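Local coordinates for protein glucanase (Clostridium thermocellum, PDB 5GXX) that probably hydrolyses the internal beta-1,4-glucosidic bonds of cellulose, as a family 9 endoglucanase of the clostridial cellulosome, at residues L59-Y63 / H243-C248; A62-A66 / Q147-A151; L99-D103 / Y167-Y171; A175-D181 / G196-L201. The protein carries 1 engineered substitution. All coordinates share one frame; numbering follows the deposited sequence.

Interaction 1 of 4, residues L59-Y63 / H243-C248. With CA (calcium ion), chain C.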
loop_
_atom_site.group_PDB
_atom_site.type_symbol
_atom_site.label_atom_id
_atom_site.label_comp_id
_atom_site.label_asym_id
_atom_site.label_seq_id
_atom_site.Cartn_x
_atom_site.Cartn_y
_atom_site.Cartn_z
ATOM N N LEU A 59 11.402 40.290 -1.498
ATOM C CA LEU A 59 12.626 40.999 -1.120
ATOM C C LEU A 59 13.728 40.750 -2.159
ATOM O O LEU A 59 14.209 41.713 -2.760
ATOM C CB LEU A 59 13.071 40.722 0.326
ATOM C CG LEU A 59 14.340 41.426 0.828
ATOM C CD1 LEU A 59 14.267 42.946 0.685
ATOM C CD2 LEU A 59 14.588 41.039 2.282
ATOM N N PRO A 60 14.157 39.491 -2.380
ATOM C CA PRO A 60 15.139 39.331 -3.458
ATOM C C PRO A 60 14.580 39.629 -4.851
ATOM O O PRO A 60 15.353 39.969 -5.748
ATOM C CB PRO A 60 15.555 37.856 -3.341
ATOM C CG PRO A 60 14.332 37.196 -2.718
ATOM C CD PRO A 60 13.890 38.210 -1.706
ATOM N N MET A 61 13.269 39.532 -5.056
ATOM C CA MET A 61 12.743 39.828 -6.377
ATOM C C MET A 61 12.911 41.298 -6.681
ATOM O O MET A 61 13.406 41.668 -7.761
ATOM C CB MET A 61 11.270 39.445 -6.520
ATOM C CG MET A 61 10.865 39.323 -7.980
ATOM S SD MET A 61 9.103 39.450 -8.326
ATOM C CE MET A 61 8.390 38.127 -7.359
ATOM N N ALA A 62 12.536 42.133 -5.707
ATOM C CA ALA A 62 12.636 43.569 -5.882
ATOM C C ALA A 62 14.104 43.973 -5.925
ATOM O O ALA A 62 14.477 44.819 -6.728
ATOM C CB ALA A 62 11.879 44.287 -4.771
ATOM N N TYR A 63 14.954 43.333 -5.124
ATOM C CA TYR A 63 16.384 43.645 -5.128
ATOM C C TYR A 63 16.913 43.423 -6.533
ATOM O O TYR A 63 17.631 44.267 -7.088
ATOM C CB TYR A 63 17.154 42.781 -4.121
ATOM C CG TYR A 63 18.631 42.681 -4.445
ATOM C CD1 TYR A 63 19.523 43.652 -3.996
ATOM C CD2 TYR A 63 19.120 41.621 -5.219
ATOM C CE1 TYR A 63 20.878 43.585 -4.303
ATOM C CE2 TYR A 63 20.486 41.543 -5.534
ATOM C CZ TYR A 63 21.342 42.537 -5.081
ATOM O OH TYR A 63 22.691 42.497 -5.360
ATOM N N HIS A 243 27.116 43.963 -0.938
ATOM C CA HIS A 243 25.833 44.395 -1.471
ATOM C C HIS A 243 25.048 43.154 -1.884
ATOM O O HIS A 243 25.559 42.324 -2.627
ATOM C CB HIS A 243 26.119 45.243 -2.701
ATOM C CG HIS A 243 24.932 45.983 -3.226
ATOM N ND1 HIS A 243 24.560 47.216 -2.730
ATOM C CD2 HIS A 243 24.035 45.674 -4.193
ATOM C CE1 HIS A 243 23.482 47.628 -3.376
ATOM N NE2 HIS A 243 23.146 46.718 -4.274
ATOM N N CYS A 244 23.810 43.040 -1.407
ATOM C CA CYS A 244 22.984 41.881 -1.725
ATOM C C CYS A 244 21.520 42.132 -1.383
ATOM O O CYS A 244 21.161 43.200 -0.867
ATOM C CB CYS A 244 23.488 40.671 -0.932
ATOM S SG CYS A 244 23.306 40.831 0.883
ATOM N N TRP A 245 20.692 41.126 -1.641
ATOM C CA TRP A 245 19.244 41.221 -1.397
ATOM C C TRP A 245 18.870 41.713 -0.001
ATOM O O TRP A 245 17.809 42.311 0.153
ATOM C CB TRP A 245 18.527 39.895 -1.680
ATOM C CG TRP A 245 19.031 38.783 -0.793
ATOM C CD1 TRP A 245 20.066 37.920 -1.049
ATOM C CD2 TRP A 245 18.568 38.463 0.525
ATOM N NE1 TRP A 245 20.277 37.087 0.022
ATOM C CE2 TRP A 245 19.357 37.389 0.996
ATOM C CE3 TRP A 245 17.556 38.967 1.349
ATOM C CZ2 TRP A 245 19.172 36.814 2.259
ATOM C CZ3 TRP A 245 17.366 38.392 2.600
ATOM C CH2 TRP A 245 18.174 37.335 3.044
ATOM N N ASP A 246 19.686 41.405 1.001
ATOM C CA ASP A 246 19.386 41.765 2.384
ATOM C C ASP A 246 19.839 43.170 2.795
ATOM O O ASP A 246 19.344 43.768 3.762
ATOM C CB ASP A 246 20.038 40.751 3.323
ATOM C CG ASP A 246 19.691 41.012 4.769
ATOM O OD1 ASP A 246 18.526 40.784 5.134
ATOM O OD2 ASP A 246 20.570 41.478 5.523
ATOM N N ASP A 247 20.825 43.674 2.056
ATOM C CA ASP A 247 21.564 44.855 2.458
ATOM C C ASP A 247 22.242 45.571 1.290
ATOM O O ASP A 247 23.294 45.157 0.789
ATOM C CB ASP A 247 22.579 44.480 3.537
ATOM C CG ASP A 247 23.203 45.685 4.210
ATOM O OD1 ASP A 247 22.948 46.837 3.776
ATOM O OD2 ASP A 247 23.984 45.452 5.157
ATOM N N CYS A 248 21.621 46.670 0.888
ATOM C CA CYS A 248 22.063 47.508 -0.214
ATOM C C CYS A 248 22.756 48.788 0.240
ATOM O O CYS A 248 22.967 49.689 -0.571
ATOM C CB CYS A 248 20.869 47.840 -1.120
ATOM S SG CYS A 248 20.284 46.475 -2.136
HETATM CA CA CA C . 18.258 45.262 5.203
HETATM O O HOH W 1 17.235 43.312 5.737
#

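Interaction 2 of 4, residues A62-A66 / Q147-A151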
loop_
_atom_site.group_PDB
_atom_site.type_symbol
_atom_site.label_atom_id
_atom_site.label_comp_id
_atom_site.label_asym_id
_atom_site.label_seq_id
_atom_site.Cartn_x
_atom_site.Cartn_y
_atom_site.Cartn_z
ATOM N N ALA A 62 12.536 42.133 -5.707
ATOM C CA ALA A 62 12.636 43.569 -5.882
ATOM C C ALA A 62 14.104 43.973 -5.925
ATOM O O ALA A 62 14.477 44.819 -6.728
ATOM C CB ALA A 62 11.879 44.287 -4.771
ATOM N N TYR A 63 14.954 43.333 -5.124
ATOM C CA TYR A 63 16.384 43.645 -5.128
ATOM C C TYR A 63 16.913 43.423 -6.533
ATOM O O TYR A 63 17.631 44.267 -7.088
ATOM C CB TYR A 63 17.154 42.781 -4.121
ATOM C CG TYR A 63 18.631 42.681 -4.445
ATOM C CD1 TYR A 63 19.523 43.652 -3.996
ATOM C CD2 TYR A 63 19.120 41.621 -5.219
ATOM C CE1 TYR A 63 20.878 43.585 -4.303
ATOM C CE2 TYR A 63 20.486 41.543 -5.534
ATOM C CZ TYR A 63 21.342 42.537 -5.081
ATOM O OH TYR A 63 22.691 42.497 -5.360
ATOM N N SER A 64 16.544 42.272 -7.091
ATOM C CA SER A 64 17.006 41.866 -8.425
ATOM C C SER A 64 16.544 42.889 -9.460
ATOM O O SER A 64 17.326 43.339 -10.296
ATOM C CB SER A 64 16.564 40.452 -8.817
ATOM O OG SER A 64 17.064 39.472 -7.920
ATOM N N ALA A 65 15.267 43.248 -9.422
ATOM C CA ALA A 65 14.758 44.291 -10.314
ATOM C C ALA A 65 15.494 45.622 -10.157
ATOM O O ALA A 65 15.856 46.249 -11.157
ATOM C CB ALA A 65 13.260 44.486 -10.077
ATOM N N ALA A 66 15.747 46.049 -8.919
ATOM C CA ALA A 66 16.503 47.275 -8.665
ATOM C C ALA A 66 17.892 47.224 -9.307
ATOM O O ALA A 66 18.349 48.185 -9.917
ATOM C CB ALA A 66 16.616 47.556 -7.170
ATOM N N GLN A 147 12.575 47.953 -0.365
ATOM C CA GLN A 147 13.218 47.398 -1.564
ATOM C C GLN A 147 12.308 47.479 -2.784
ATOM O O GLN A 147 12.757 47.824 -3.881
ATOM C CB GLN A 147 13.731 45.964 -1.328
ATOM C CG GLN A 147 14.631 45.392 -2.437
ATOM C CD GLN A 147 15.898 46.195 -2.673
ATOM O OE1 GLN A 147 16.109 46.704 -3.772
ATOM N NE2 GLN A 147 16.739 46.321 -1.649
ATOM N N MET A 148 11.017 47.218 -2.589
ATOM C CA MET A 148 10.063 47.347 -3.689
ATOM C C MET A 148 10.032 48.804 -4.158
ATOM O O MET A 148 9.992 49.075 -5.359
ATOM C CB MET A 148 8.665 46.861 -3.281
ATOM C CG MET A 148 8.598 45.371 -2.947
ATOM S SD MET A 148 7.074 44.880 -2.085
ATOM C CE MET A 148 5.814 45.275 -3.309
ATOM N N ALA A 149 10.099 49.740 -3.212
ATOM C CA ALA A 149 10.138 51.160 -3.553
ATOM C C ALA A 149 11.374 51.510 -4.379
ATOM O O ALA A 149 11.270 52.235 -5.366
ATOM C CB ALA A 149 10.127 52.013 -2.299
ATOM N N ALA A 150 12.532 51.000 -3.958
ATOM C CA ALA A 150 13.792 51.290 -4.627
ATOM C C ALA A 150 13.767 50.790 -6.067
ATOM O O ALA A 150 14.186 51.496 -6.989
ATOM C CB ALA A 150 14.947 50.641 -3.866
ATOM N N ALA A 151 13.267 49.569 -6.254
ATOM C CA ALA A 151 13.191 48.961 -7.585
ATOM C C ALA A 151 12.328 49.808 -8.506
ATOM O O ALA A 151 12.683 50.086 -9.655
ATOM C CB ALA A 151 12.633 47.555 -7.489
HETATM O O HOH W 2 14.323 48.874 -11.513
#

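Interaction 3 of 4, residues L99-D103 / Y167-Y171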
loop_
_atom_site.group_PDB
_atom_site.type_symbol
_atom_site.label_atom_id
_atom_site.label_comp_id
_atom_site.label_asym_id
_atom_site.label_seq_id
_atom_site.Cartn_x
_atom_site.Cartn_y
_atom_site.Cartn_z
ATOM N N LEU A 99 5.455 44.186 -8.939
ATOM C CA LEU A 99 5.575 44.931 -7.688
ATOM C C LEU A 99 4.426 45.929 -7.537
ATOM O O LEU A 99 3.873 46.068 -6.440
ATOM C CB LEU A 99 6.910 45.662 -7.587
ATOM C CG LEU A 99 8.159 44.777 -7.651
ATOM C CD1 LEU A 99 9.421 45.607 -7.435
ATOM C CD2 LEU A 99 8.057 43.650 -6.623
ATOM N N VAL A 100 4.057 46.585 -8.633
ATOM C CA VAL A 100 2.866 47.448 -8.654
ATOM C C VAL A 100 1.592 46.667 -8.329
ATOM O O VAL A 100 0.765 47.134 -7.527
ATOM C CB VAL A 100 2.742 48.227 -9.988
ATOM C CG1 VAL A 100 1.382 48.968 -10.136
ATOM C CG2 VAL A 100 3.843 49.263 -10.084
ATOM N N ALA A 101 1.450 45.481 -8.920
ATOM C CA ALA A 101 0.252 44.671 -8.710
ATOM C C ALA A 101 0.101 44.157 -7.282
ATOM O O ALA A 101 -0.992 43.749 -6.881
ATOM C CB ALA A 101 0.163 43.535 -9.732
ATOM N N CYS A 102 1.184 44.195 -6.508
ATOM C CA CYS A 102 1.171 43.763 -5.106
ATOM C C CYS A 102 0.575 44.793 -4.137
ATOM O O CYS A 102 0.377 44.476 -2.966
ATOM C CB CYS A 102 2.589 43.483 -4.620
ATOM S SG CYS A 102 3.260 41.925 -5.250
ATOM N N ASP A 103 0.303 46.005 -4.612
ATOM C CA ASP A 103 -0.218 47.063 -3.754
ATOM C C ASP A 103 -1.538 46.672 -3.089
ATOM O O ASP A 103 -2.457 46.216 -3.770
ATOM C CB ASP A 103 -0.448 48.339 -4.571
ATOM C CG ASP A 103 -0.975 49.492 -3.739
ATOM O OD1 ASP A 103 -0.522 49.701 -2.593
ATOM O OD2 ASP A 103 -1.851 50.208 -4.269
ATOM N N TYR A 167 4.201 54.606 -7.488
ATOM C CA TYR A 167 4.228 53.468 -6.572
ATOM C C TYR A 167 5.511 53.416 -5.752
ATOM O O TYR A 167 5.478 53.010 -4.592
ATOM C CB TYR A 167 3.952 52.152 -7.304
ATOM C CG TYR A 167 2.474 51.996 -7.601
ATOM C CD1 TYR A 167 1.881 52.668 -8.672
ATOM C CD2 TYR A 167 1.665 51.209 -6.785
ATOM C CE1 TYR A 167 0.512 52.553 -8.924
ATOM C CE2 TYR A 167 0.296 51.083 -7.030
ATOM C CZ TYR A 167 -0.268 51.747 -8.108
ATOM O OH TYR A 167 -1.623 51.624 -8.356
ATOM N N ALA A 168 6.634 53.831 -6.336
ATOM C CA ALA A 168 7.861 53.958 -5.550
ATOM C C ALA A 168 7.646 54.890 -4.358
ATOM O O ALA A 168 8.087 54.604 -3.242
ATOM C CB ALA A 168 8.986 54.472 -6.406
ATOM N N LYS A 169 6.962 56.011 -4.589
ATOM C CA LYS A 169 6.677 56.951 -3.513
ATOM C C LYS A 169 5.664 56.385 -2.525
ATOM O O LYS A 169 5.809 56.609 -1.321
ATOM C CB LYS A 169 6.148 58.262 -4.086
ATOM C CG LYS A 169 7.167 59.056 -4.876
ATOM C CD LYS A 169 6.532 60.310 -5.465
ATOM C CE LYS A 169 7.550 61.145 -6.214
ATOM N NZ LYS A 169 6.983 62.503 -6.484
ATOM N N LYS A 170 4.661 55.662 -3.032
ATOM C CA LYS A 170 3.661 55.036 -2.167
ATOM C C LYS A 170 4.367 54.089 -1.196
ATOM O O LYS A 170 4.183 54.151 0.022
ATOM C CB LYS A 170 2.617 54.250 -2.972
ATOM C CG LYS A 170 1.426 55.006 -3.537
ATOM C CD LYS A 170 0.465 53.996 -4.155
ATOM C CE LYS A 170 -0.622 54.652 -4.996
ATOM N NZ LYS A 170 -1.634 55.327 -4.142
ATOM N N TYR A 171 5.226 53.238 -1.752
ATOM C CA TYR A 171 5.883 52.211 -0.965
ATOM C C TYR A 171 6.916 52.795 -0.004
ATOM O O TYR A 171 6.995 52.372 1.149
ATOM C CB TYR A 171 6.494 51.140 -1.874
ATOM C CG TYR A 171 5.484 50.320 -2.649
ATOM C CD1 TYR A 171 4.116 50.340 -2.340
ATOM C CD2 TYR A 171 5.889 49.511 -3.703
ATOM C CE1 TYR A 171 3.213 49.559 -3.053
ATOM C CE2 TYR A 171 4.988 48.731 -4.410
ATOM C CZ TYR A 171 3.650 48.765 -4.091
ATOM O OH TYR A 171 2.777 47.998 -4.819
HETATM O O HOH W 3 -2.924 49.918 -6.801
#

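Interaction 4 of 4, residues A175-D181 / G196-L201. With CA (calcium ion), chain C.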
loop_
_atom_site.group_PDB
_atom_site.type_symbol
_atom_site.label_atom_id
_atom_site.label_comp_id
_atom_site.label_asym_id
_atom_site.label_seq_id
_atom_site.Cartn_x
_atom_site.Cartn_y
_atom_site.Cartn_z
ATOM N N ALA A 175 6.907 52.301 3.990
ATOM C CA ALA A 175 8.046 51.672 4.635
ATOM C C ALA A 175 8.645 52.576 5.697
ATOM O O ALA A 175 9.026 52.120 6.775
ATOM C CB ALA A 175 9.089 51.324 3.586
ATOM N N ASP A 176 8.700 53.864 5.374
ATOM C CA ASP A 176 9.286 54.873 6.245
ATOM C C ASP A 176 8.400 55.211 7.450
ATOM O O ASP A 176 8.891 55.651 8.487
ATOM C CB ASP A 176 9.587 56.123 5.412
ATOM C CG ASP A 176 10.401 57.167 6.154
ATOM O OD1 ASP A 176 11.373 56.815 6.860
ATOM O OD2 ASP A 176 10.084 58.367 5.959
ATOM N N ALA A 177 7.097 54.984 7.324
ATOM C CA ALA A 177 6.167 55.280 8.414
ATOM C C ALA A 177 6.116 54.076 9.355
ATOM O O ALA A 177 5.990 54.241 10.568
ATOM C CB ALA A 177 4.794 55.584 7.850
ATOM N N THR A 178 6.254 52.877 8.790
ATOM C CA THR A 178 6.143 51.614 9.521
ATOM C C THR A 178 7.369 51.332 10.394
ATOM O O THR A 178 7.245 50.829 11.512
ATOM C CB THR A 178 5.911 50.434 8.551
ATOM O OG1 THR A 178 4.716 50.637 7.793
ATOM C CG2 THR A 178 5.801 49.102 9.272
ATOM N N ARG A 179 8.558 51.631 9.875
ATOM C CA ARG A 179 9.810 51.401 10.599
ATOM C C ARG A 179 9.831 50.123 11.431
ATOM O O ARG A 179 10.196 50.115 12.609
ATOM C CB ARG A 179 10.260 52.629 11.389
ATOM C CG ARG A 179 10.720 53.707 10.438
ATOM C CD ARG A 179 11.107 55.006 11.094
ATOM N NE ARG A 179 11.416 55.998 10.067
ATOM C CZ ARG A 179 12.092 57.117 10.295
ATOM N NH1 ARG A 179 12.537 57.381 11.517
ATOM N NH2 ARG A 179 12.335 57.969 9.308
ATOM N N SER A 180 9.447 49.030 10.784
ATOM C CA SER A 180 9.447 47.720 11.428
ATOM C C SER A 180 9.442 46.593 10.400
ATOM O O SER A 180 8.768 46.689 9.372
ATOM C CB SER A 180 8.222 47.584 12.338
ATOM O OG SER A 180 8.259 46.365 13.055
ATOM N N ASP A 181 10.172 45.530 10.721
ATOM C CA ASP A 181 10.097 44.290 9.962
ATOM C C ASP A 181 9.183 43.258 10.613
ATOM O O ASP A 181 9.164 42.105 10.199
ATOM C CB ASP A 181 11.499 43.698 9.795
ATOM C CG ASP A 181 12.287 44.374 8.697
ATOM O OD1 ASP A 181 11.689 44.832 7.696
ATOM O OD2 ASP A 181 13.523 44.448 8.853
ATOM N N GLY A 196 18.325 44.341 9.235
ATOM C CA GLY A 196 17.317 45.334 9.574
ATOM C C GLY A 196 16.864 46.089 8.339
ATOM O O GLY A 196 17.166 45.704 7.200
ATOM N N PHE A 197 16.157 47.187 8.578
ATOM C CA PHE A 197 15.469 47.897 7.504
ATOM C C PHE A 197 16.035 49.291 7.201
ATOM O O PHE A 197 15.619 49.918 6.227
ATOM C CB PHE A 197 13.963 47.959 7.810
ATOM C CG PHE A 197 13.645 48.785 9.031
ATOM C CD1 PHE A 197 13.807 50.163 8.982
ATOM C CD2 PHE A 197 13.275 48.193 10.234
ATOM C CE1 PHE A 197 13.558 50.959 10.087
ATOM C CE2 PHE A 197 13.039 48.988 11.366
ATOM C CZ PHE A 197 13.194 50.368 11.291
ATOM N N TRP A 198 16.981 49.778 8.003
ATOM C CA TRP A 198 17.552 51.097 7.735
ATOM C C TRP A 198 18.279 51.175 6.389
ATOM O O TRP A 198 18.220 52.203 5.703
ATOM C CB TRP A 198 18.449 51.578 8.884
ATOM C CG TRP A 198 17.719 51.737 10.193
ATOM C CD1 TRP A 198 17.879 50.975 11.314
ATOM C CD2 TRP A 198 16.714 52.708 10.510
ATOM N NE1 TRP A 198 17.041 51.416 12.316
ATOM C CE2 TRP A 198 16.311 52.475 11.844
ATOM C CE3 TRP A 198 16.109 53.751 9.793
ATOM C CZ2 TRP A 198 15.338 53.256 12.482
ATOM C CZ3 TRP A 198 15.141 54.535 10.436
ATOM C CH2 TRP A 198 14.768 54.273 11.760
ATOM N N ASP A 199 18.982 50.111 6.010
ATOM C CA ASP A 199 19.640 50.102 4.708
ATOM C C ASP A 199 18.669 50.180 3.523
ATOM O O ASP A 199 18.962 50.869 2.549
ATOM C CB ASP A 199 20.544 48.864 4.566
ATOM C CG ASP A 199 19.812 47.565 4.889
ATOM O OD1 ASP A 199 19.608 47.276 6.088
ATOM O OD2 ASP A 199 19.444 46.827 3.948
ATOM N N GLU A 200 17.522 49.509 3.596
ATOM C CA GLU A 200 16.523 49.633 2.533
ATOM C C GLU A 200 15.970 51.056 2.449
ATOM O O GLU A 200 15.714 51.571 1.359
ATOM C CB GLU A 200 15.349 48.662 2.713
ATOM C CG GLU A 200 15.640 47.188 2.447
ATOM C CD GLU A 200 16.394 46.508 3.563
ATOM O OE1 GLU A 200 16.555 47.133 4.639
ATOM O OE2 GLU A 200 16.821 45.342 3.376
ATOM N N LEU A 201 15.755 51.688 3.599
ATOM C CA LEU A 201 15.269 53.072 3.546
ATOM C C LEU A 201 16.297 54.000 2.914
ATOM O O LEU A 201 15.927 54.885 2.145
ATOM C CB LEU A 201 14.825 53.601 4.919
ATOM C CG LEU A 201 13.663 52.862 5.576
ATOM C CD1 LEU A 201 13.442 53.496 6.967
ATOM C CD2 LEU A 201 12.398 52.959 4.722
HETATM CA CA CA C . 18.258 45.262 5.203
HETATM O O HOH W 1 17.235 43.312 5.737
#

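Interaction 1 of 4, residues L59-Y63 / H243-C248
At the calcium site of the family 9 catalytic domain, the loop that supplies D246 is laid against the N-terminal part of helix 58-75, with Y63 and W245 at the centre of the contact. The loop makes a type I turn from C244 to D247, and one face of the Y63 ring is laid against the main chain of C244 and W245, at its start. W245 CA sits 3.7 Å from the centroid of the Y63 ring, a CH-pi contact over the face, and C244 C covers the same face nearer the rim, 3.3 Å from Y63 CE1. A flat tyrosine suits a bare stretch of main chain. The ring reaches there because CG of Y63 is anti to its backbone N (chi1 158°). Its edge is used as well: C248 SG comes in near the ring plane, 3.5 Å from Y63 CD1, a sulfur-aromatic contact, and H243 CD2 lies by the hydroxyl. H243 itself is held through ND1 by the backbone N of G251. On the other flank the methyl CD2 of L59 meets the edge of the W245 indole, 3.7 Å from CE3, while P60 CB packs on W245 CB. Across the turn, D246 O binds the calcium ion at 2.3 Å, and D246 OD1 accepts from a metal-bound water; S195, G196, D199 and E200 complete the site. No hydrogen bond joins the two segments, so their fit rests on CH-pi, sulfur-aromatic and apolar contact, while the loop's polar groups bond to calcium and to residues elsewhere.

Interaction 2 of 4, residues A62-A66 / Q147-A151
A62 and A66, one helical turn apart, turn their methyl groups onto A151 and its neighbours on helix 142-158. A66 CB lies 3.7 Å from A151 CA, and A62 CB rests 3.7 Å from M148 CA, with M148 CG also against that methyl. A151 returns the contact: its methyl lies 3.4 Å from A62 O and also touches A65 CB. Alanine suits all these places, because the short segments run nearly parallel (23°) with their axes only 8.0 Å apart, and single methyl groups let the two backbones come together.

Q147 is the one long polar side chain to cross the seam. A bend at chi2 (60°) folds it along Y63, so that its CG lies 3.4 Å from Y63 N and its OE1 falls 3.5 Å from A66 CB. These are packing contacts; what holds the amide oxygen is the indole NE1 of W203, a hydrogen bond that satisfies a buried polar atom and fixes the end of the chain. Farther along, one water donates to both A65 O and A151 O, linking the helices where no direct hydrogen bond does.

Around this pair, helix 85-101 adds L92, L96 and L99 to the alanine surface, W203 of helix 198-212 touches both A66 and A150, A204 packs on A149 and A150, and helix 412-429 packs on Y63 and S64, within the mainly helical (alpha/alpha)6 barrel characteristic of family 9 glycoside hydrolases.

Interaction 3 of 4, residues L99-D103 / Y167-Y171
Y167, on helix 162-178, opens the contact by receiving V100 on the face of its ring: V100 CG1 stands 3.7 Å from the ring centroid and only 6° off the normal, a CH-pi contact. A branched valine suits this place, since CG2 rests beside CG and CB of the same tyrosine. D103 meets the edge of that ring, its OD2 3.6 Å from Y167 CE2, with the carboxylate nearly perpendicular to the ring plane. A water donates to D103 OD2 and is hydrogen-bonded to Y167 OH at 2.6 Å, bridging the two polar ends. One turn on, K170 lays its CD over the other face of Y167, and its NZ stays 5.1 Å from D103 OD2, too far for a salt bridge.

Y171 reaches deeper, onto V145, M148 and L152 of helix 142-158. Its hydroxyl donates to L99 O at 2.7 Å, tilted 23° from the carbonyl plane, while C102 N approaches the same oxygen from the opposite face. D103 CB packs 3.3 Å from Y171 OH, and D103 OD1, held by G105 N, lies at the ring edge. Near the C-terminal end of helix 85-101, L99 O thus takes the buried phenol as a second donor, joining this helix to helix 162-178.

Interaction 4 of 4, residues A175-D181 / G196-L201
Helix 162-178 ends at R179, which takes positive phi (38°), and the chain then runs past the loop that enters helix 198-212, the CA atoms of D181 and F197, and of D176 and L201, being nearest. CG of F197 stands between backbone N and carbonyl carbon (chi1 65°), which directs the ring toward segment 175-181, where F197 CZ lies 3.3 Å from R179 O and the amide N of S180 sits over one face. D181 OD2 lies at the ring edge, 4.0 Å from F197 CD2, and S193 OG holds that carboxylate. R179, extended from CG to NE, crosses W198 at about a right angle: its CD is 3.8 Å from W198 CH2, and the indole meets the guanidinium edge-on, CZ3 over the guanidinium face with the planes 76° apart. The guanidinium plane is fixed by D176, R179 NH2 donating to D176 OD1 at 2.9 Å on the syn side in a salt bridge. A long arginine suits this rim, since its methylenes pack on rings while its charge stays paired. Deeper in, L201 packs its two methyls on A175 CB, 3.9 Å from L201 CD2, and on D176.

The other side of the second segment faces calcium: G196 O binds at 2.3 Å, and the carboxylates of D199 and E200 each clasp the ion with both oxygens. Glycine suits G196, whose positive phi would jam a side chain against the S195 carbonyl oxygen. Helix 215-224 covers the outer edge, its K220 and Y224 reaching D176, while helix 142-158 packs alongside, with V145 on A175, S142 on F197 and A143 on E200.

How the interactions relate
Interactions 1 and 2 are buried and share A62 and Y63 of helix 58-75, which meets the calcium loop through the ring of Y63 and helix 142-158 through small methyl groups. Interactions 3 and 4 lie nearer the surface on helix 162-178, and there salt-bridge, tyrosine hydroxyl and carboxylate chemistry is more prominent. Helix 85-101 connects the inner and outer layers: L99 of interaction 3 packs on both A62 and A151. Interactions 1 and 4 bind one calcium ion, from the loop of D246 and from the start of helix 198-212 with the loop before it; the ion joins these two segments by coordination, whereas interaction 2 is closed mainly by packing.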